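Local coordinates for DUF1611 domain-containing protein (Anabaena variabilis, PDB 2OBN) that is of unknown function but joins a Rossmann-like domain to a P-loop domain that holds a phosphate ion, consistent with nucleotide binding, at residues R183-A188 against K224-L229; G145-L150 against Q217-Y222; L238-T243 against P272-P277; M162-M167 against V260-Q265. The protein carries 2 engineered substitutions. All blocks are in the same frame, centred on the assembly; numbering follows the deposited sequence.

Contact 1: R183-A188 against K224-L229; sequences RSKFLA and KNYDIL
The ring of Tyr226 is held between Lys185 of the neighbouring strand and Arg183 just before it. Lys185 lays its CB over the centre of one face, 3.8 Å from CB to the ring centroid, a CH-pi contact, and its CG and CD run on over the same ring. On the opposite face sits the guanidinium of Arg183, displaced toward the rim, its plane 29° from that of the ring; this cation-pi contact is off-centre, with CZ 4.9 Å from the centroid.

The guanidinium reaches that position because the Arg183 chain bends at its third torsion (chi3 46°). The bend also brings NE and NH2 side-on to one acceptor, the backbone O of Asn225, which lies near the guanidinium plane; the shorter bond, from NH2 to Asn225 O, is 2.7 Å. Asp227 grips the backbone of the same arginine twice: its OD2 accepts from Arg183 N at 3.0 Å, met from above the carboxylate plane, while its own N donates to Arg183 O. The side chain and backbone of Arg183 are thus both fixed at the start of the strand.

Beyond this cluster the pairing becomes regular, with Lys185 N bonded to Ile228 O at 3.1 Å. Ser184 and Ile228 share one face of the sheet, where Ser184 OG turns to His174. Leu187 CD1 meets Leu229 CD2 at 3.7 Å beneath helix 208-222. Strand 184-187 is the outermost in this chain of a parallel sheet, and its pairing with strand 228-231 belongs to the alpha/beta fold of P-loop proteins.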
loop_
_atom_site.group_PDB
_atom_site.type_symbol
_atom_site.label_atom_id
_atom_site.label_comp_id
_atom_site.label_asym_id
_atom_site.label_seq_id
_atom_site.Cartn_x
_atom_site.Cartn_y
_atom_site.Cartn_z
ATOM N N ARG B 183 23.655 4.997 20.066
ATOM C CA ARG B 183 22.583 4.076 20.416
ATOM C C ARG B 183 21.783 3.921 19.130
ATOM O O ARG B 183 21.027 4.816 18.766
ATOM C CB ARG B 183 21.720 4.638 21.529
ATOM C CG ARG B 183 22.440 4.697 22.874
ATOM C CD ARG B 183 21.515 5.246 23.939
ATOM N NE ARG B 183 20.233 4.560 23.805
ATOM C CZ ARG B 183 19.931 3.382 24.353
ATOM N NH1 ARG B 183 20.788 2.751 25.150
ATOM N NH2 ARG B 183 18.740 2.841 24.133
ATOM N N SER B 184 21.979 2.787 18.450
ATOM C CA SER B 184 21.394 2.504 17.137
ATOM C C SER B 184 20.408 1.338 17.169
ATOM O O SER B 184 20.610 0.360 17.906
ATOM C CB SER B 184 22.540 2.172 16.157
ATOM O OG SER B 184 22.079 1.928 14.840
ATOM N N LYS B 185 19.328 1.461 16.397
ATOM C CA LYS B 185 18.359 0.385 16.260
ATOM C C LYS B 185 17.980 0.138 14.800
ATOM O O LYS B 185 17.703 1.081 14.055
ATOM C CB LYS B 185 17.073 0.649 17.028
ATOM C CG LYS B 185 16.412 -0.688 17.395
ATOM C CD LYS B 185 14.978 -0.614 17.742
ATOM C CE LYS B 185 14.524 -1.919 18.430
ATOM N NZ LYS B 185 15.075 -3.191 17.879
ATOM N N PHE B 186 17.970 -1.140 14.417
ATOM C CA PHE B 186 17.550 -1.577 13.092
ATOM C C PHE B 186 16.076 -1.986 13.201
ATOM O O PHE B 186 15.705 -2.668 14.149
ATOM C CB PHE B 186 18.409 -2.754 12.621
ATOM C CG PHE B 186 17.850 -3.462 11.413
ATOM C CD1 PHE B 186 18.036 -2.947 10.146
ATOM C CD2 PHE B 186 17.114 -4.640 11.557
ATOM C CE1 PHE B 186 17.487 -3.586 9.028
ATOM C CE2 PHE B 186 16.572 -5.277 10.458
ATOM C CZ PHE B 186 16.761 -4.744 9.184
ATOM N N LEU B 187 15.246 -1.557 12.240
ATOM C CA LEU B 187 13.801 -1.873 12.214
ATOM C C LEU B 187 13.440 -2.644 10.963
ATOM O O LEU B 187 13.654 -2.172 9.855
ATOM C CB LEU B 187 12.969 -0.599 12.298
ATOM C CG LEU B 187 13.118 0.163 13.609
ATOM C CD1 LEU B 187 12.329 1.446 13.542
ATOM C CD2 LEU B 187 12.670 -0.682 14.776
ATOM N N ALA B 188 12.900 -3.841 11.157
ATOM C CA ALA B 188 12.565 -4.744 10.065
ATOM C C ALA B 188 11.201 -4.417 9.490
ATOM O O ALA B 188 10.271 -4.138 10.234
ATOM C CB ALA B 188 12.589 -6.198 10.551
ATOM N N LYS B 224 12.136 7.329 20.749
ATOM C CA LYS B 224 12.560 8.135 21.878
ATOM C C LYS B 224 13.744 7.502 22.634
ATOM O O LYS B 224 14.367 8.167 23.464
ATOM C CB LYS B 224 11.375 8.364 22.822
ATOM C CG LYS B 224 10.204 9.115 22.171
ATOM C CD LYS B 224 8.965 9.177 23.077
ATOM C CE LYS B 224 7.784 9.774 22.316
ATOM N NZ LYS B 224 6.530 9.761 23.112
ATOM N N ASN B 225 14.069 6.241 22.335
ATOM C CA ASN B 225 15.140 5.537 23.031
ATOM C C ASN B 225 16.465 5.397 22.288
ATOM O O ASN B 225 17.402 4.847 22.831
ATOM C CB ASN B 225 14.648 4.156 23.473
ATOM C CG ASN B 225 13.589 4.237 24.551
ATOM O OD1 ASN B 225 13.691 5.032 25.501
ATOM N ND2 ASN B 225 12.567 3.403 24.425
ATOM N N TYR B 226 16.552 5.893 21.062
ATOM C CA TYR B 226 17.769 5.750 20.286
ATOM C C TYR B 226 18.164 7.078 19.646
ATOM O O TYR B 226 17.348 7.996 19.541
ATOM C CB TYR B 226 17.576 4.617 19.241
ATOM C CG TYR B 226 17.401 3.247 19.886
ATOM C CD1 TYR B 226 16.151 2.789 20.280
ATOM C CD2 TYR B 226 18.497 2.435 20.142
ATOM C CE1 TYR B 226 15.992 1.546 20.907
ATOM C CE2 TYR B 226 18.353 1.198 20.760
ATOM C CZ TYR B 226 17.098 0.760 21.137
ATOM O OH TYR B 226 16.976 -0.467 21.748
ATOM N N ASP B 227 19.435 7.177 19.268
ATOM C CA ASP B 227 19.963 8.339 18.556
ATOM C C ASP B 227 19.626 8.198 17.064
ATOM O O ASP B 227 19.452 9.182 16.364
ATOM C CB ASP B 227 21.493 8.401 18.667
ATOM C CG ASP B 227 21.978 8.499 20.077
ATOM O OD1 ASP B 227 21.325 9.195 20.896
ATOM O OD2 ASP B 227 23.034 7.890 20.372
ATOM N N ILE B 228 19.577 6.964 16.588
ATOM C CA ILE B 228 19.318 6.703 15.184
ATOM C C ILE B 228 18.519 5.422 14.937
ATOM O O ILE B 228 18.792 4.373 15.528
ATOM C CB ILE B 228 20.648 6.666 14.375
ATOM C CG1 ILE B 228 20.382 6.501 12.873
ATOM C CG2 ILE B 228 21.596 5.577 14.905
ATOM C CD1 ILE B 228 21.643 6.696 11.984
ATOM N N LEU B 229 17.515 5.541 14.069
ATOM C CA LEU B 229 16.719 4.408 13.615
ATOM C C LEU B 229 17.067 4.142 12.161
ATOM O O LEU B 229 17.106 5.073 11.354
ATOM C CB LEU B 229 15.214 4.670 13.761
ATOM C CG LEU B 229 14.564 4.327 15.112
ATOM C CD1 LEU B 229 15.254 4.945 16.268
ATOM C CD2 LEU B 229 13.117 4.714 15.106
#

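Contact 2: G145-L150 against Q217-Y222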
loop_
_atom_site.group_PDB
_atom_site.type_symbol
_atom_site.label_atom_id
_atom_site.label_comp_id
_atom_site.label_asym_id
_atom_site.label_seq_id
_atom_site.Cartn_x
_atom_site.Cartn_y
_atom_site.Cartn_z
ATOM N N GLY B 145 1.837 11.281 10.567
ATOM C CA GLY B 145 3.137 11.946 10.524
ATOM C C GLY B 145 3.755 12.218 11.902
ATOM O O GLY B 145 4.633 13.081 12.025
ATOM N N ALA B 146 3.330 11.455 12.920
ATOM C CA ALA B 146 3.783 11.632 14.316
ATOM C C ALA B 146 5.265 11.406 14.536
ATOM O O ALA B 146 5.798 11.896 15.522
ATOM C CB ALA B 146 3.005 10.719 15.252
ATOM N N ALA B 147 5.914 10.656 13.641
ATOM C CA ALA B 147 7.337 10.368 13.744
ATOM C C ALA B 147 8.216 11.601 13.534
ATOM O O ALA B 147 9.351 11.609 13.975
ATOM C CB ALA B 147 7.717 9.288 12.752
ATOM N N ARG B 148 7.690 12.638 12.872
ATOM C CA ARG B 148 8.436 13.867 12.619
ATOM C C ARG B 148 8.843 14.545 13.916
ATOM O O ARG B 148 9.745 15.378 13.929
ATOM C CB ARG B 148 7.583 14.855 11.816
ATOM C CG ARG B 148 6.571 15.597 12.638
ATOM C CD ARG B 148 5.569 16.331 11.786
ATOM N NE ARG B 148 4.725 17.183 12.616
ATOM C CZ ARG B 148 3.736 16.757 13.412
ATOM N NH1 ARG B 148 3.408 15.467 13.510
ATOM N NH2 ARG B 148 3.044 17.645 14.113
ATOM N N THR B 149 8.097 14.223 14.974
ATOM C CA THR B 149 8.280 14.711 16.332
ATOM C C THR B 149 9.463 14.076 17.088
ATOM O O THR B 149 9.878 14.591 18.134
ATOM C CB THR B 149 7.026 14.296 17.138
ATOM O OG1 THR B 149 5.843 14.725 16.462
ATOM C CG2 THR B 149 7.015 14.877 18.463
ATOM N N LEU B 150 9.973 12.954 16.581
ATOM C CA LEU B 150 10.993 12.197 17.283
ATOM C C LEU B 150 12.371 12.848 17.202
ATOM O O LEU B 150 12.707 13.469 16.195
ATOM C CB LEU B 150 11.049 10.754 16.785
ATOM C CG LEU B 150 9.811 9.879 16.988
ATOM C CD1 LEU B 150 9.951 8.632 16.125
ATOM C CD2 LEU B 150 9.596 9.508 18.433
ATOM N N GLN B 217 3.770 3.189 13.784
ATOM C CA GLN B 217 3.662 2.511 15.068
ATOM C C GLN B 217 4.997 1.927 15.546
ATOM O O GLN B 217 5.356 2.081 16.702
ATOM C CB GLN B 217 2.617 1.398 14.969
ATOM C CG GLN B 217 2.152 0.858 16.279
ATOM C CD GLN B 217 1.416 -0.457 16.102
ATOM O OE1 GLN B 217 1.992 -1.439 15.595
ATOM N NE2 GLN B 217 0.146 -0.493 16.531
HETATM N N MSE B 218 5.724 1.272 14.660
HETATM C CA MSE B 218 7.015 0.684 15.017
HETATM C C MSE B 218 8.039 1.769 15.333
HETATM O O MSE B 218 8.788 1.675 16.306
HETATM C CB MSE B 218 7.523 -0.202 13.870
HETATM C CG MSE B 218 8.844 -0.906 14.144
HETATM SE SE MSE B 218 9.348 -2.105 12.683
HETATM C CE MSE B 218 9.183 -0.800 11.320
ATOM N N VAL B 219 8.067 2.791 14.487
ATOM C CA VAL B 219 8.991 3.920 14.636
ATOM C C VAL B 219 8.722 4.707 15.927
ATOM O O VAL B 219 9.661 5.158 16.584
ATOM C CB VAL B 219 8.924 4.838 13.393
ATOM C CG1 VAL B 219 9.605 6.165 13.635
ATOM C CG2 VAL B 219 9.530 4.101 12.151
HETATM N N MSE B 220 7.460 4.873 16.298
HETATM C CA MSE B 220 7.143 5.565 17.562
HETATM C C MSE B 220 7.483 4.712 18.790
HETATM O O MSE B 220 7.724 5.241 19.865
HETATM C CB MSE B 220 5.668 5.959 17.619
HETATM C CG MSE B 220 5.239 6.967 16.579
HETATM SE SE MSE B 220 6.117 8.657 16.786
HETATM C CE MSE B 220 5.277 9.272 18.393
ATOM N N ARG B 221 7.505 3.395 18.620
ATOM C CA ARG B 221 7.784 2.462 19.705
ATOM C C ARG B 221 9.232 2.531 20.211
ATOM O O ARG B 221 9.470 2.357 21.400
ATOM C CB ARG B 221 7.394 1.031 19.265
ATOM C CG ARG B 221 7.685 -0.091 20.263
ATOM C CD ARG B 221 6.633 -1.217 20.215
ATOM N NE ARG B 221 6.194 -1.562 18.866
ATOM N N TYR B 222 10.182 2.822 19.326
ATOM C CA TYR B 222 11.606 2.870 19.698
ATOM C C TYR B 222 12.270 4.239 19.584
ATOM O O TYR B 222 13.291 4.463 20.211
ATOM C CB TYR B 222 12.399 1.868 18.836
ATOM C CG TYR B 222 11.846 0.464 18.930
ATOM C CD1 TYR B 222 12.103 -0.338 20.051
ATOM C CD2 TYR B 222 11.048 -0.058 17.907
ATOM C CE1 TYR B 222 11.570 -1.630 20.151
ATOM C CE2 TYR B 222 10.525 -1.343 17.987
ATOM C CZ TYR B 222 10.780 -2.124 19.110
ATOM O OH TYR B 222 10.250 -3.391 19.172
#
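A short 3-10 segment, 146-149, approaches the last turns of helix 208-222 most closely where Ala147 faces Met220, their CA atoms 6.1 Å apart, and no hydrogen bond joins the two backbones. Met220, a selenomethionine, carries much of the contact. Its chain bends at both chi2 (-64°) and chi3 (-70°), which curls the selenium back toward the 3-10 turn; there SE lies 3.5 Å from Ala146 O and 4.0 Å from Ala146 CB. The same selenium rests against Leu150, with CD1 and CD2 of the leucine each 3.9 Å from SE.

Val219 fills the other part of the interface through a single branch. Its CG1 touches Leu150 CD1 at 3.5 Å and Ala147 CB at 3.8 Å, thereby bridging the turn and the residue that follows it. Within the turn, Thr149 OG1 returns to Ala146 O, and Arg148 binds Gly145 O through both its backbone N and NH1, which come from opposite faces of the carbonyl plane.

Glu216, just before the helical segment, adds a polar tie by accepting from Ala146 N. Helix 208-222 packs on two neighbours: Val219 also touches Leu187 of strand 184-187, while the 3-10 turn leads into strand 153-159.

Contact 3: L238-T243 against P272-P277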
loop_
_atom_site.group_PDB
_atom_site.type_symbol
_atom_site.label_atom_id
_atom_site.label_comp_id
_atom_site.label_asym_id
_atom_site.label_seq_id
_atom_site.Cartn_x
_atom_site.Cartn_y
_atom_site.Cartn_z
ATOM N N LEU B 238 10.524 2.635 -8.984
ATOM C CA LEU B 238 10.824 2.328 -10.375
ATOM C C LEU B 238 10.231 0.984 -10.801
ATOM O O LEU B 238 10.181 0.674 -11.986
ATOM C CB LEU B 238 12.342 2.293 -10.598
ATOM C CG LEU B 238 13.142 3.498 -10.123
ATOM C CD1 LEU B 238 14.593 3.349 -10.507
ATOM C CD2 LEU B 238 12.559 4.790 -10.698
ATOM N N HIS B 239 9.778 0.201 -9.820
ATOM C CA HIS B 239 9.170 -1.084 -10.076
ATOM C C HIS B 239 7.673 -0.859 -10.299
ATOM O O HIS B 239 7.019 -0.265 -9.443
ATOM C CB HIS B 239 9.426 -1.991 -8.886
ATOM C CG HIS B 239 9.051 -3.414 -9.118
ATOM N ND1 HIS B 239 7.767 -3.795 -9.437
ATOM C CD2 HIS B 239 9.772 -4.553 -9.017
ATOM C CE1 HIS B 239 7.720 -5.111 -9.551
ATOM N NE2 HIS B 239 8.925 -5.594 -9.305
ATOM N N PRO B 240 7.122 -1.343 -11.446
ATOM C CA PRO B 240 5.701 -1.116 -11.797
ATOM C C PRO B 240 4.633 -1.749 -10.888
ATOM O O PRO B 240 3.455 -1.408 -11.001
ATOM C CB PRO B 240 5.590 -1.729 -13.200
ATOM C CG PRO B 240 6.674 -2.715 -13.264
ATOM C CD PRO B 240 7.795 -2.158 -12.479
ATOM N N GLY B 241 5.023 -2.681 -10.033
ATOM C CA GLY B 241 4.074 -3.350 -9.140
ATOM C C GLY B 241 4.266 -3.079 -7.661
ATOM O O GLY B 241 3.486 -3.584 -6.846
ATOM N N SER B 242 5.240 -2.237 -7.329
ATOM C CA SER B 242 5.598 -1.922 -5.963
ATOM C C SER B 242 4.902 -0.694 -5.395
ATOM O O SER B 242 4.741 0.334 -6.064
ATOM C CB SER B 242 7.103 -1.703 -5.880
ATOM O OG SER B 242 7.491 -1.421 -4.546
ATOM N N THR B 243 4.532 -0.819 -4.125
ATOM C CA THR B 243 3.835 0.212 -3.364
ATOM C C THR B 243 4.548 0.582 -2.073
ATOM O O THR B 243 4.468 1.724 -1.636
ATOM C CB THR B 243 2.405 -0.326 -2.976
ATOM O OG1 THR B 243 1.586 -0.450 -4.144
ATOM C CG2 THR B 243 1.685 0.543 -1.980
ATOM N N PRO B 272 11.702 -6.298 -17.378
ATOM C CA PRO B 272 12.834 -5.767 -18.157
ATOM C C PRO B 272 12.556 -4.656 -19.160
ATOM O O PRO B 272 13.500 -4.042 -19.641
ATOM C CB PRO B 272 13.356 -6.992 -18.899
ATOM C CG PRO B 272 12.889 -8.142 -18.161
ATOM C CD PRO B 272 11.590 -7.757 -17.533
ATOM N N HIS B 273 11.290 -4.413 -19.484
ATOM C CA HIS B 273 10.918 -3.343 -20.408
ATOM C C HIS B 273 10.990 -1.967 -19.746
ATOM O O HIS B 273 11.120 -0.962 -20.436
ATOM C CB HIS B 273 9.505 -3.580 -20.962
ATOM C CG HIS B 273 8.412 -3.431 -19.945
ATOM N ND1 HIS B 273 8.014 -4.462 -19.122
ATOM C CD2 HIS B 273 7.632 -2.370 -19.624
ATOM C CE1 HIS B 273 7.030 -4.045 -18.346
ATOM N NE2 HIS B 273 6.780 -2.779 -18.628
ATOM N N VAL B 274 10.933 -1.939 -18.411
ATOM C CA VAL B 274 10.930 -0.692 -17.638
ATOM C C VAL B 274 12.343 -0.228 -17.360
ATOM O O VAL B 274 13.074 -0.894 -16.650
ATOM C CB VAL B 274 10.227 -0.888 -16.280
ATOM C CG1 VAL B 274 10.157 0.428 -15.516
ATOM C CG2 VAL B 274 8.819 -1.459 -16.470
ATOM N N PRO B 275 12.746 0.918 -17.915
ATOM C CA PRO B 275 14.106 1.342 -17.584
ATOM C C PRO B 275 14.311 1.900 -16.163
ATOM O O PRO B 275 13.349 2.259 -15.465
ATOM C CB PRO B 275 14.361 2.475 -18.580
ATOM C CG PRO B 275 13.004 3.012 -18.914
ATOM C CD PRO B 275 12.078 1.854 -18.847
ATOM N N ILE B 276 15.577 1.942 -15.761
ATOM C CA ILE B 276 16.000 2.614 -14.552
ATOM C C ILE B 276 16.549 3.947 -15.037
ATOM O O ILE B 276 17.547 3.977 -15.759
ATOM C CB ILE B 276 17.128 1.881 -13.796
ATOM C CG1 ILE B 276 16.627 0.521 -13.276
ATOM C CG2 ILE B 276 17.653 2.782 -12.660
ATOM C CD1 ILE B 276 17.625 -0.251 -12.381
ATOM N N PRO B 277 15.919 5.062 -14.654
ATOM C CA PRO B 277 16.513 6.311 -15.136
ATOM C C PRO B 277 17.932 6.572 -14.573
ATOM O O PRO B 277 18.380 5.872 -13.645
ATOM C CB PRO B 277 15.555 7.392 -14.605
ATOM C CG PRO B 277 14.330 6.677 -14.106
ATOM C CD PRO B 277 14.735 5.287 -13.799
HETATM O O HOH W 1 12.993 0.304 -13.376
#
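Leu238 forms one apolar cluster with the Ile276-Pro277 pair where the two irregular segments meet. Leu238 ends against the CD corner of the Pro277 ring, both its methyls near that atom; CD2 of Leu238 is 3.8 Å from CD of Pro277. Ile276 comes across the leucine at about a right angle and offers CG2 to Leu238 CD1, also at 3.8 Å. Pro240 and Val274 lie alongside each other, pointing opposite ways, their nearest atoms, CG of the proline and CG2 of the valine, 4.1 Å apart. Val274 turns its other methyl, CG1, to the carbonyl O of Leu238 at 3.5 Å.

Polar linkage comes through water 1, which is hydrogen-bonded to both Pro275 O, at 2.9 Å, and Leu238 O, at 3.2 Å. Inside the type I turn from His239 to Ser242, Gly241 N donates to His239 ND1 at 3.0 Å, in the plane of the imidazole ring; the NE2 of that ring bonds to Asn270.

Val282 of helix 279-291 touches both Leu238 and Pro277, and the second subunit packs on these two residues as well. Two carbonyl acceptors, which cannot bond each other, are joined through the water, while apolar side chains supply the direct contact.

Contact 4: M162-M167 against V260-Q265; sequences MAIGKM and VHRAGQ. With PO4 (phosphate ion), chain G.
Ile164 lies against Val260 and beneath Arg262, using a different branch for each. Along Val260, CG1 of the isoleucine is 4.0 Å from CG1 of the valine, and CD1 runs on to Val260 O. This follows from chi1 of 59°, which sets Ile164 CG1 between its backbone N and carbonyl carbon. The other branch, CG2, meets Arg262 NH1 at 3.6 Å, so that the isoleucine supports one face of the guanidinium. At the edge of that group, NH2 donates to Ala163 O at 3.3 Å, in the carbonyl plane and on a lone pair, while NH1 bonds to Gln265 OE1; Gln265 NE2 donates to His267 O and Asp161.

Lys166 crosses Val260 obliquely, its CG 4.0 Å from Val260 CG2, and then bends at chi3 and chi4 to bring NZ within 2.8 Å of phosphate O4. Backbone N atoms from Ile164 to Met167 also bind the ion, including Met167 N to O2 at 2.9 Å, and Ala163 N adds a weak bond. This nest of amides at a helix start, with its lysine, is the phosphate-binding P-loop; the ion, probably from the crystallisation liquor, is consistent with a nucleotide phosphate site.

Gly165 occupies the N-cap position of helix 166-179. Strand 256-262 runs between strands 153-159 and 301-307, and Asn307 of the latter bonds to Ile164 O, placing the phosphate loop at the ends of central strands.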
loop_
_atom_site.group_PDB
_atom_site.type_symbol
_atom_site.label_atom_id
_atom_site.label_comp_id
_atom_site.label_asym_id
_atom_site.label_seq_id
_atom_site.Cartn_x
_atom_site.Cartn_y
_atom_site.Cartn_z
HETATM N N MSE B 162 14.126 -3.927 -6.498
HETATM C CA MSE B 162 13.994 -4.803 -5.354
HETATM C C MSE B 162 15.096 -5.848 -5.363
HETATM O O MSE B 162 15.665 -6.141 -6.421
HETATM C CB MSE B 162 12.648 -5.493 -5.415
HETATM C CG MSE B 162 11.540 -4.514 -5.104
HETATM SE SE MSE B 162 9.803 -5.115 -5.533
HETATM C CE MSE B 162 9.878 -6.868 -4.688
ATOM N N ALA B 163 15.372 -6.402 -4.176
ATOM C CA ALA B 163 16.391 -7.430 -3.990
ATOM C C ALA B 163 17.759 -6.964 -4.457
ATOM O O ALA B 163 18.388 -7.660 -5.229
ATOM C CB ALA B 163 15.990 -8.736 -4.699
ATOM N N ILE B 164 18.204 -5.793 -3.983
ATOM C CA ILE B 164 19.513 -5.233 -4.366
ATOM C C ILE B 164 20.454 -4.941 -3.211
ATOM O O ILE B 164 21.587 -4.482 -3.431
ATOM C CB ILE B 164 19.376 -3.966 -5.242
ATOM C CG1 ILE B 164 18.590 -2.872 -4.510
ATOM C CG2 ILE B 164 18.713 -4.321 -6.602
ATOM C CD1 ILE B 164 18.532 -1.582 -5.266
ATOM N N GLY B 165 20.018 -5.215 -1.988
ATOM C CA GLY B 165 20.847 -4.958 -0.810
ATOM C C GLY B 165 20.371 -3.858 0.126
ATOM O O GLY B 165 21.154 -3.380 0.935
ATOM N N LYS B 166 19.117 -3.431 0.012
ATOM C CA LYS B 166 18.576 -2.394 0.909
ATOM C C LYS B 166 18.687 -2.815 2.370
ATOM O O LYS B 166 19.105 -2.015 3.193
ATOM C CB LYS B 166 17.121 -2.039 0.573
ATOM C CG LYS B 166 16.938 -1.345 -0.786
ATOM C CD LYS B 166 15.515 -0.860 -1.021
ATOM C CE LYS B 166 14.491 -2.006 -1.160
ATOM N NZ LYS B 166 14.860 -2.957 -2.218
HETATM N N MSE B 167 18.360 -4.076 2.669
HETATM C CA MSE B 167 18.430 -4.596 4.038
HETATM C C MSE B 167 19.874 -4.687 4.491
HETATM O O MSE B 167 20.207 -4.296 5.615
HETATM C CB MSE B 167 17.783 -5.972 4.164
HETATM C CG MSE B 167 17.587 -6.386 5.620
HETATM SE SE MSE B 167 16.879 -8.182 5.869
HETATM C CE MSE B 167 18.461 -9.096 5.462
ATOM N N VAL B 260 20.027 2.838 -2.709
ATOM C CA VAL B 260 20.766 1.633 -3.046
ATOM C C VAL B 260 20.578 1.358 -4.547
ATOM O O VAL B 260 19.506 1.590 -5.107
ATOM C CB VAL B 260 20.317 0.432 -2.184
ATOM C CG1 VAL B 260 21.272 -0.776 -2.353
ATOM C CG2 VAL B 260 20.231 0.845 -0.712
ATOM N N HIS B 261 21.640 0.896 -5.199
ATOM C CA HIS B 261 21.599 0.613 -6.618
ATOM C C HIS B 261 22.660 -0.399 -7.021
ATOM O O HIS B 261 23.773 -0.359 -6.523
ATOM C CB HIS B 261 21.768 1.918 -7.381
ATOM C CG HIS B 261 21.963 1.750 -8.856
ATOM N ND1 HIS B 261 20.948 1.380 -9.714
ATOM C CD2 HIS B 261 23.053 1.954 -9.630
ATOM C CE1 HIS B 261 21.411 1.354 -10.951
ATOM N NE2 HIS B 261 22.689 1.689 -10.923
ATOM N N ARG B 262 22.295 -1.326 -7.906
ATOM C CA ARG B 262 23.248 -2.309 -8.423
ATOM C C ARG B 262 23.956 -1.702 -9.621
ATOM O O ARG B 262 23.315 -1.344 -10.604
ATOM C CB ARG B 262 22.580 -3.631 -8.808
ATOM C CG ARG B 262 23.555 -4.625 -9.445
ATOM C CD ARG B 262 22.901 -5.943 -9.807
ATOM N NE ARG B 262 22.496 -6.700 -8.619
ATOM C CZ ARG B 262 21.249 -6.966 -8.232
ATOM N NH1 ARG B 262 20.177 -6.601 -8.936
ATOM N NH2 ARG B 262 21.079 -7.659 -7.120
ATOM N N ALA B 263 25.280 -1.588 -9.518
ATOM C CA ALA B 263 26.099 -1.027 -10.572
ATOM C C ALA B 263 25.823 -1.716 -11.907
ATOM O O ALA B 263 25.828 -2.949 -11.998
ATOM C CB ALA B 263 27.589 -1.151 -10.207
ATOM N N GLY B 264 25.543 -0.902 -12.929
ATOM C CA GLY B 264 25.325 -1.392 -14.294
ATOM C C GLY B 264 23.900 -1.779 -14.644
ATOM O O GLY B 264 23.609 -1.994 -15.810
ATOM N N GLN B 265 23.002 -1.873 -13.667
ATOM C CA GLN B 265 21.633 -2.261 -13.981
ATOM C C GLN B 265 20.900 -1.101 -14.640
ATOM O O GLN B 265 20.900 0.011 -14.112
ATOM C CB GLN B 265 20.894 -2.710 -12.732
ATOM C CG GLN B 265 19.601 -3.413 -13.048
ATOM C CD GLN B 265 18.875 -3.840 -11.818
ATOM O OE1 GLN B 265 19.486 -4.031 -10.769
ATOM N NE2 GLN B 265 17.555 -3.995 -11.921
HETATM P P PO4 G . 16.619 -5.900 -0.633
HETATM O O1 PO4 G . 15.323 -6.587 -1.017
HETATM O O2 PO4 G . 16.533 -5.446 0.818
HETATM O O3 PO4 G . 17.765 -6.859 -0.716
HETATM O O4 PO4 G . 16.900 -4.711 -1.505
#

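How the contacts relate
Following the chain from its N terminus, the 3-10 turn of contact 2 comes first, then the phosphate loop of contact 4 and the edge strand of contact 1. Contact 2 closes at helix 208-222 and contact 1 at strand 228-231, so these two cross; they also touch, through Lys185 and Leu187 on Tyr222. Contact 1 is nested inside the loop closed by contact 4 at strand 256-262, which crosses contact 2 without touching it. Contact 3 opens at 238-243, within that loop, and closes beyond it, crossing contact 4; His239 packs on Met162. Together they tie the edge strand, its covering helix, the phosphate loop and subunit-facing loops into one domain.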